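Local coordinates for putative decarboxylase involved in desferrioxamine biosynthesis (Erwinia amylovora, PDB 5O5C), which is a pyridoxal 5'-phosphate-dependent group II decarboxylase of desferrioxamine biosynthesis in the fire blight pathogen, probably acting on lysine, at residues B[120-125]-B[382-387]; B[147-152]-B[164-169]; B[294-299]-B[323-328]. All blocks are in the same frame, centred on the assembly; numbering follows the deposited sequence.

Overall arrangement
The three contacts are arranged in a row, 1 to 2 to 3, through the PLP-binding part of the subunit, the centres of contacts 1 and 2 lying about 14 Å apart and those of contacts 2 and 3 about 12 Å. Contacts 2 and 3 follow one another in sequence, and both are enclosed by the long loop that contact 1 closes. Segment 382-387 links contact 1 to contact 2, A385 packing on F166. Strand 163-167 of contact 2 belongs to the same seven-stranded sheet as the parallel pair of contact 3, and Y328 meets both F166 and T152. Contacts 2 and 3 both reach PLP, contact 3 at its ring nitrogen as well as its phosphate, while contacts 1 and 2 also reach the second subunit, which completes the cofactor site through T380.

Contact 1: B[120-125]-B[382-387]; sequences LAEQIM and RFDALK
The carboxylate atom E122 OE2 takes bonds from two basic groups of segment 382-387, K387 NZ at 2.5 Å and R382 NH1 at 2.8 Å. These bonds belong to a buried salt-bridge network of E122, R382, D384 and K387 that ties helix 116-128 to the start of helix 385-394, at the dimer interface. R382 takes E122 end-on: NH2 gives a nearly straight bond of 2.6 Å to OE1 while NH1 serves OE2, both meeting syn lone pairs. With the two planes only 14° apart, the carboxylate lies nearly coplanar with the guanidinium, edge to edge. K387 NZ instead arrives nearly along the C-O axis of OE2, and is also held by T335 OG1 and S337 O. Two basic groups and two acidic ones thus probably balance each other's charge in the interior. D384 OD1 receives weaker bonds from R382 and K387, and its OD2 is held by S337. R382 NE turns to the carbonyl of V336 of the second subunit.

Next to the salt bridges the contact becomes apolar. The small A121 lets the helices come close, its CB lying 3.7 Å from L386 CG. M125 lies alongside L386, with M125 CG 3.5 Å from L386 CD2. Its thioether suits the change from leucine to guanidinium: the chain bends at chi3 (54°), which brings M125 CE over one face of R382, 3.4 Å from R382 CZ.

Contact 2: B[147-152]-B[164-169]; sequences KVIDWT and GIFTSG. With PLP (pyridoxal-5'-phosphate), chain H.
I149 and G164 make the tight end of this contact. The methyl branch I149 CG2 lies 3.6 Å from G164 N. Glycine suits the place because, with no side chain on G164, I149 packs directly on the strand backbone. With CG1 anti to the carbonyl carbon (chi1 -78°), I149 sends its longer branch over that backbone and along F166, where I149 CG1 stands 4.0 Å from F166 CE1. V148 comes from the preceding position of the helix and meets the same ring at its edge, V148 CG1 lying in the ring plane 3.8 Å from F166 CZ. No hydrogen bond crosses between the segments; branched aliphatic chains and a phenyl ring fill the gap, while A385, at the approach to helix 385-394, packs on F166 as well.

Helix 140-156 here crosses strand 163-167, an outermost strand of the seven-stranded sheet in this fold type I PLP enzyme. The two axes are 8.4 Å apart and their directions differ by 116°; they cross steeply, and the helix touches G164 to F166 but not T167 to G169. The other side of the helix takes no part: D150 is exposed to solvent, and K147 stretches to the carbonyl of F71 of the second subunit. One turn on from V148, T152 OG1 bonds back to V148 O at 2.9 Å and also pairs with Y328 OH. The far end of the strand leaves the helix for the cofactor. There G169 occupies the N-cap position of helix 170-189 with phi 157°, a conformation open to a residue lacking CB, and its carbonyl carbon sits 3.7 Å from PLP O3P.

Contact 3: B[294-299]-B[323-328]; sequences WMHVDA and SVTVDY. With PLP (pyridoxal-5'-phosphate), chain H.
Strands 294-299 and 323-327 run parallel, their directions 12° apart, with H296 opposite S323, V297 opposite V324 and D298 opposite T325, joined by backbone bonds such as V297 N to S323 O and T325 N to V297 O. They are neighbours within the seven-stranded sheet of the fold type I PLP-dependent enzymes, whose strand ends carry cofactor ligands.

H296, D298, S323 and T325 share one face of the sheet, against helix 170-189. S323 OG, set between the backbone N and the carbonyl carbon (chi1 51°), is reached by two rings. W294 NE1 donates to it at 2.8 Å with an angle of 164°, the hydroxyl lying in the indole plane. H296 ND1 meets it at the same distance, at the imidazole edge. A small hydroxyl suits this spot, being able to serve both rings in a buried setting. On its other side H296 NE2 pairs with N174 OD1, fixing the imidazole's rotation. The opposite face is apolar: V297, V324 and A299 line up there, A299 CB lying 4.1 Å from V324 CG1, and helix 281-290 packs on V297.

At the C-terminal ends of the two strands the polar face becomes the cofactor site. D298 has CG anti to its N (chi1 -175°), which carries the carboxylate to the pyridine nitrogen, D298 OD2 at 2.8 Å from PLP N1 and OD1 slightly farther, the aspartate-pyridine pairing characteristic of fold type I enzymes. N174 ND2 holds OD2 and A300 N holds OD1, so a second shell fixes the acid; T325 OG1 also lies 2.9 Å from D298 OD1. At the other end of the cofactor, D327 OD2 comes within 2.6 Å of the phosphate oxygen O2P.

Contact 1: B[120-125]-B[382-387]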
# COMPACT_ATOMS: atom_id res chain seq x y z
N LEU B 120 1.06 5.30 18.67
CA LEU B 120 2.40 5.78 19.02
C LEU B 120 3.30 5.77 17.77
O LEU B 120 3.91 6.76 17.44
CB LEU B 120 3.04 4.91 20.12
CG LEU B 120 4.34 5.38 20.77
CD1 LEU B 120 4.08 6.66 21.56
CD2 LEU B 120 4.92 4.36 21.70
N ALA B 121 3.31 4.64 17.06
CA ALA B 121 4.13 4.49 15.82
C ALA B 121 3.69 5.40 14.66
O ALA B 121 4.50 6.00 13.98
CB ALA B 121 4.10 3.04 15.39
N GLU B 122 2.40 5.49 14.40
CA GLU B 122 1.91 6.37 13.34
C GLU B 122 2.30 7.83 13.61
O GLU B 122 2.64 8.58 12.67
CB GLU B 122 0.39 6.24 13.16
CG GLU B 122 -0.03 4.95 12.50
CD GLU B 122 0.30 4.93 11.00
OE1 GLU B 122 0.69 5.96 10.38
OE2 GLU B 122 0.19 3.85 10.44
N GLN B 123 2.24 8.25 14.86
CA GLN B 123 2.60 9.64 15.20
C GLN B 123 4.07 9.99 14.85
O GLN B 123 4.39 11.07 14.34
CB GLN B 123 2.35 9.91 16.67
CG GLN B 123 2.67 11.36 17.12
CD GLN B 123 2.43 11.57 18.61
OE1 GLN B 123 2.04 10.63 19.29
NE2 GLN B 123 2.70 12.81 19.15
N ILE B 124 4.96 9.05 15.17
CA ILE B 124 6.39 9.20 14.90
C ILE B 124 6.63 9.14 13.39
O ILE B 124 7.31 10.00 12.82
CB ILE B 124 7.20 8.11 15.63
CG1 ILE B 124 7.12 8.36 17.14
CG2 ILE B 124 8.63 8.07 15.11
CD1 ILE B 124 7.68 7.30 18.04
N MET B 125 6.03 8.13 12.77
CA MET B 125 6.04 7.91 11.35
C MET B 125 5.60 9.10 10.48
O MET B 125 6.17 9.33 9.40
CB MET B 125 5.16 6.72 10.98
CG MET B 125 5.68 5.36 11.45
SD MET B 125 4.43 4.06 11.25
CE MET B 125 4.01 4.24 9.53
N ARG B 382 6.18 2.95 3.24
CA ARG B 382 6.14 3.55 4.55
C ARG B 382 6.53 2.54 5.63
O ARG B 382 6.51 1.35 5.42
CB ARG B 382 4.75 4.17 4.78
CG ARG B 382 3.62 3.21 5.14
CD ARG B 382 2.26 3.85 5.10
NE ARG B 382 2.14 4.92 6.05
CZ ARG B 382 1.53 4.90 7.24
NH1 ARG B 382 0.91 3.83 7.72
NH2 ARG B 382 1.55 6.01 7.97
N PHE B 383 6.96 3.04 6.76
CA PHE B 383 7.56 2.22 7.83
C PHE B 383 6.50 1.53 8.71
O PHE B 383 6.39 1.74 9.92
CB PHE B 383 8.45 3.14 8.63
CG PHE B 383 9.31 2.49 9.68
CD1 PHE B 383 9.55 1.13 9.75
CD2 PHE B 383 9.90 3.32 10.63
CE1 PHE B 383 10.34 0.60 10.77
CE2 PHE B 383 10.69 2.79 11.63
CZ PHE B 383 10.91 1.44 11.70
N ASP B 384 5.73 0.67 8.06
CA ASP B 384 4.61 -0.01 8.74
C ASP B 384 5.08 -0.90 9.89
O ASP B 384 4.41 -1.08 10.93
CB ASP B 384 3.78 -0.76 7.73
CG ASP B 384 2.69 0.11 7.08
OD1 ASP B 384 2.25 1.12 7.73
OD2 ASP B 384 2.27 -0.21 5.92
N ALA B 385 6.27 -1.45 9.71
CA ALA B 385 6.87 -2.27 10.74
C ALA B 385 7.03 -1.58 12.09
O ALA B 385 7.03 -2.27 13.11
CB ALA B 385 8.21 -2.83 10.25
N LEU B 386 7.08 -0.24 12.14
CA LEU B 386 7.22 0.46 13.44
C LEU B 386 6.07 0.16 14.38
O LEU B 386 6.26 0.23 15.62
CB LEU B 386 7.39 1.94 13.30
CG LEU B 386 7.68 2.79 14.53
CD1 LEU B 386 9.00 2.44 15.17
CD2 LEU B 386 7.64 4.26 14.14
N LYS B 387 4.93 -0.18 13.78
CA LYS B 387 3.71 -0.46 14.51
C LYS B 387 3.80 -1.76 15.28
O LYS B 387 3.43 -1.77 16.42
CB LYS B 387 2.49 -0.48 13.60
CG LYS B 387 2.19 0.89 13.03
CD LYS B 387 0.93 0.93 12.16
CE LYS B 387 1.27 1.03 10.69
NZ LYS B 387 0.05 1.38 9.93

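Contact 2: B[147-152]-B[164-169]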
# COMPACT_ATOMS: atom_id res chain seq x y z
N LYS B 147 13.90 -7.19 11.84
CA LYS B 147 13.56 -7.69 13.19
C LYS B 147 12.13 -8.15 13.31
O LYS B 147 11.85 -9.28 13.70
CB LYS B 147 13.85 -6.60 14.26
CG LYS B 147 14.36 -7.14 15.57
CD LYS B 147 15.87 -7.23 15.58
CE LYS B 147 16.34 -8.06 16.76
NZ LYS B 147 17.82 -8.25 16.76
N VAL B 148 11.17 -7.30 12.98
CA VAL B 148 9.80 -7.77 13.01
C VAL B 148 9.50 -8.97 12.14
O VAL B 148 8.76 -9.85 12.54
CB VAL B 148 8.75 -6.67 12.72
CG1 VAL B 148 7.37 -7.24 12.91
CG2 VAL B 148 8.91 -5.52 13.69
N ILE B 149 10.02 -8.95 10.91
CA ILE B 149 9.93 -10.05 10.00
C ILE B 149 10.51 -11.34 10.55
O ILE B 149 9.83 -12.39 10.50
CB ILE B 149 10.65 -9.68 8.68
CG1 ILE B 149 9.72 -8.79 7.89
CG2 ILE B 149 10.97 -10.90 7.85
CD1 ILE B 149 10.36 -8.30 6.64
N ASP B 150 11.73 -11.26 11.05
CA ASP B 150 12.45 -12.42 11.61
C ASP B 150 11.72 -12.93 12.83
O ASP B 150 11.56 -14.11 12.94
CB ASP B 150 13.85 -12.10 12.05
CG ASP B 150 14.81 -11.78 10.88
OD1 ASP B 150 14.64 -12.18 9.69
OD2 ASP B 150 15.80 -11.13 11.23
N TRP B 151 11.28 -12.05 13.72
CA TRP B 151 10.42 -12.47 14.84
C TRP B 151 9.14 -13.20 14.38
O TRP B 151 8.72 -14.20 14.97
CB TRP B 151 10.04 -11.27 15.71
CG TRP B 151 9.04 -11.57 16.83
CD1 TRP B 151 9.35 -12.01 18.08
CD2 TRP B 151 7.60 -11.42 16.80
NE1 TRP B 151 8.21 -12.18 18.82
CE2 TRP B 151 7.12 -11.81 18.08
CE3 TRP B 151 6.67 -11.02 15.82
CZ2 TRP B 151 5.74 -11.82 18.42
CZ3 TRP B 151 5.29 -11.03 16.16
CH2 TRP B 151 4.85 -11.42 17.46
N THR B 152 8.50 -12.69 13.33
CA THR B 152 7.32 -13.37 12.78
C THR B 152 7.69 -14.74 12.26
O THR B 152 7.04 -15.75 12.54
CB THR B 152 6.62 -12.52 11.71
OG1 THR B 152 6.28 -11.27 12.29
CG2 THR B 152 5.38 -13.17 11.31
N GLY B 164 10.99 -12.35 4.52
CA GLY B 164 9.72 -11.71 4.11
C GLY B 164 9.78 -10.22 3.95
O GLY B 164 10.83 -9.62 4.06
N ILE B 165 8.62 -9.62 3.72
CA ILE B 165 8.55 -8.22 3.42
C ILE B 165 7.19 -7.66 3.86
O ILE B 165 6.21 -8.37 3.89
CB ILE B 165 8.83 -8.02 1.92
CG1 ILE B 165 8.71 -6.58 1.52
CG2 ILE B 165 7.92 -8.87 1.07
CD1 ILE B 165 9.89 -5.75 1.89
N PHE B 166 7.15 -6.39 4.23
CA PHE B 166 5.90 -5.77 4.51
C PHE B 166 5.32 -5.25 3.17
O PHE B 166 6.01 -4.63 2.35
CB PHE B 166 6.06 -4.68 5.53
CG PHE B 166 5.98 -5.14 6.96
CD1 PHE B 166 7.10 -5.64 7.61
CD2 PHE B 166 4.80 -4.98 7.70
CE1 PHE B 166 7.03 -6.07 8.94
CE2 PHE B 166 4.73 -5.40 9.04
CZ PHE B 166 5.84 -5.92 9.66
N THR B 167 4.02 -5.47 3.00
CA THR B 167 3.25 -5.03 1.86
C THR B 167 2.06 -4.22 2.30
O THR B 167 1.85 -4.07 3.47
CB THR B 167 2.62 -6.22 1.19
OG1 THR B 167 1.73 -6.81 2.13
CG2 THR B 167 3.68 -7.21 0.81
N SER B 168 1.21 -3.80 1.35
CA SER B 168 0.06 -2.98 1.67
C SER B 168 -0.95 -3.74 2.44
O SER B 168 -1.79 -3.15 3.13
CB SER B 168 -0.60 -2.38 0.44
OG SER B 168 -0.94 -3.27 -0.58
N GLY B 169 -0.92 -5.05 2.27
CA GLY B 169 -1.84 -5.92 2.92
C GLY B 169 -1.95 -7.21 2.16
O GLY B 169 -1.19 -7.52 1.19
N1 PLP H . -6.87 -13.33 2.77
C2 PLP H . -7.80 -13.54 3.73
C2A PLP H . -7.94 -14.89 4.37
C3 PLP H . -8.66 -12.42 4.13
O3 PLP H . -9.63 -12.57 5.10
C4 PLP H . -8.41 -11.13 3.45
C4A PLP H . -9.26 -9.95 3.72
C5 PLP H . -7.37 -11.03 2.43
C6 PLP H . -6.66 -12.17 2.12
C5A PLP H . -7.13 -9.71 1.72
O4P PLP H . -6.53 -8.89 2.72
P PLP H . -6.24 -7.30 2.64
O1P PLP H . -7.59 -6.67 2.76
O2P PLP H . -5.41 -7.02 3.86
O3P PLP H . -5.56 -6.96 1.36

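Contact 3: B[294-299]-B[323-328]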
# COMPACT_ATOMS: atom_id res chain seq x y z
N TRP B 294 3.63 -25.73 -5.09
CA TRP B 294 3.90 -24.66 -4.16
C TRP B 294 2.75 -24.69 -3.15
O TRP B 294 1.60 -24.77 -3.56
CB TRP B 294 3.93 -23.31 -4.90
CG TRP B 294 4.22 -22.12 -4.05
CD1 TRP B 294 3.38 -21.50 -3.14
CD2 TRP B 294 5.43 -21.41 -4.01
NE1 TRP B 294 4.03 -20.43 -2.55
CE2 TRP B 294 5.28 -20.35 -3.08
CE3 TRP B 294 6.64 -21.53 -4.70
CZ2 TRP B 294 6.28 -19.42 -2.83
CZ3 TRP B 294 7.60 -20.66 -4.44
CH2 TRP B 294 7.44 -19.60 -3.50
N MET B 295 3.08 -24.65 -1.86
CA MET B 295 2.09 -24.45 -0.82
C MET B 295 2.12 -23.03 -0.31
O MET B 295 3.12 -22.54 0.26
CB MET B 295 2.26 -25.42 0.34
CG MET B 295 0.99 -25.59 1.16
SD MET B 295 1.35 -26.35 2.75
CE MET B 295 -0.22 -26.24 3.57
N HIS B 296 1.01 -22.35 -0.51
CA HIS B 296 0.85 -21.05 0.05
C HIS B 296 -0.18 -21.10 1.17
O HIS B 296 -1.29 -21.61 1.00
CB HIS B 296 0.43 -20.07 -1.02
CG HIS B 296 0.02 -18.76 -0.48
ND1 HIS B 296 0.87 -17.99 0.28
CD2 HIS B 296 -1.16 -18.10 -0.53
CE1 HIS B 296 0.26 -16.87 0.59
NE2 HIS B 296 -0.99 -16.93 0.16
N VAL B 297 0.20 -20.63 2.35
CA VAL B 297 -0.77 -20.51 3.44
C VAL B 297 -1.28 -19.09 3.51
O VAL B 297 -0.49 -18.17 3.73
CB VAL B 297 -0.18 -21.01 4.76
CG1 VAL B 297 -1.05 -20.64 5.95
CG2 VAL B 297 -0.05 -22.50 4.68
N ASP B 298 -2.57 -18.88 3.26
CA ASP B 298 -3.21 -17.56 3.47
C ASP B 298 -3.65 -17.47 4.91
O ASP B 298 -4.66 -18.05 5.29
CB ASP B 298 -4.31 -17.32 2.47
CG ASP B 298 -4.93 -15.94 2.56
OD1 ASP B 298 -4.66 -15.18 3.50
OD2 ASP B 298 -5.73 -15.62 1.71
N ALA B 299 -2.90 -16.73 5.70
CA ALA B 299 -3.15 -16.61 7.13
C ALA B 299 -3.60 -15.20 7.55
O ALA B 299 -3.37 -14.74 8.66
CB ALA B 299 -1.93 -17.05 7.90
N SER B 323 5.08 -20.35 1.01
CA SER B 323 4.77 -18.96 1.46
C SER B 323 3.63 -18.80 2.42
O SER B 323 2.79 -19.67 2.55
CB SER B 323 4.43 -18.05 0.29
OG SER B 323 3.42 -18.64 -0.52
N VAL B 324 3.61 -17.63 3.08
CA VAL B 324 2.62 -17.33 4.10
C VAL B 324 2.26 -15.84 4.01
O VAL B 324 3.18 -14.96 3.96
CB VAL B 324 3.06 -17.61 5.56
CG1 VAL B 324 1.90 -17.41 6.52
CG2 VAL B 324 3.61 -19.00 5.77
N THR B 325 0.97 -15.57 4.00
CA THR B 325 0.49 -14.20 4.12
C THR B 325 -0.10 -13.97 5.51
O THR B 325 -0.87 -14.77 6.02
CB THR B 325 -0.59 -13.83 3.10
OG1 THR B 325 -1.78 -14.58 3.38
CG2 THR B 325 -0.19 -14.09 1.82
N VAL B 326 0.20 -12.81 6.05
CA VAL B 326 -0.12 -12.44 7.43
C VAL B 326 -0.66 -11.00 7.48
O VAL B 326 0.02 -10.12 6.96
CB VAL B 326 1.20 -12.48 8.24
CG1 VAL B 326 1.01 -11.89 9.61
CG2 VAL B 326 1.71 -13.89 8.35
N ASP B 327 -1.82 -10.75 8.15
CA ASP B 327 -2.35 -9.36 8.33
C ASP B 327 -2.37 -8.94 9.77
O ASP B 327 -3.21 -9.40 10.53
CB ASP B 327 -3.77 -9.12 7.78
CG ASP B 327 -3.82 -8.74 6.33
OD1 ASP B 327 -2.82 -8.63 5.64
OD2 ASP B 327 -4.95 -8.58 5.87
N TYR B 328 -1.44 -8.05 10.13
CA TYR B 328 -1.35 -7.54 11.46
C TYR B 328 -2.45 -6.55 11.69
O TYR B 328 -2.86 -6.33 12.87
CB TYR B 328 -0.01 -6.88 11.77
CG TYR B 328 1.21 -7.64 11.38
CD1 TYR B 328 1.71 -8.65 12.21
CD2 TYR B 328 1.89 -7.38 10.18
CE1 TYR B 328 2.85 -9.35 11.88
CE2 TYR B 328 3.05 -8.11 9.84
CZ TYR B 328 3.51 -9.12 10.71
OH TYR B 328 4.67 -9.89 10.43
N1 PLP H . -6.87 -13.33 2.77
C2 PLP H . -7.80 -13.54 3.73
C2A PLP H . -7.94 -14.89 4.37
C3 PLP H . -8.66 -12.42 4.13
O3 PLP H . -9.63 -12.57 5.10
C4 PLP H . -8.41 -11.13 3.45
C4A PLP H . -9.26 -9.95 3.72
C5 PLP H . -7.37 -11.03 2.43
C6 PLP H . -6.66 -12.17 2.12
C5A PLP H . -7.13 -9.71 1.72
O4P PLP H . -6.53 -8.89 2.72
P PLP H . -6.24 -7.30 2.64
O1P PLP H . -7.59 -6.67 2.76
O2P PLP H . -5.41 -7.02 3.86
O3P PLP H . -5.56 -6.96 1.36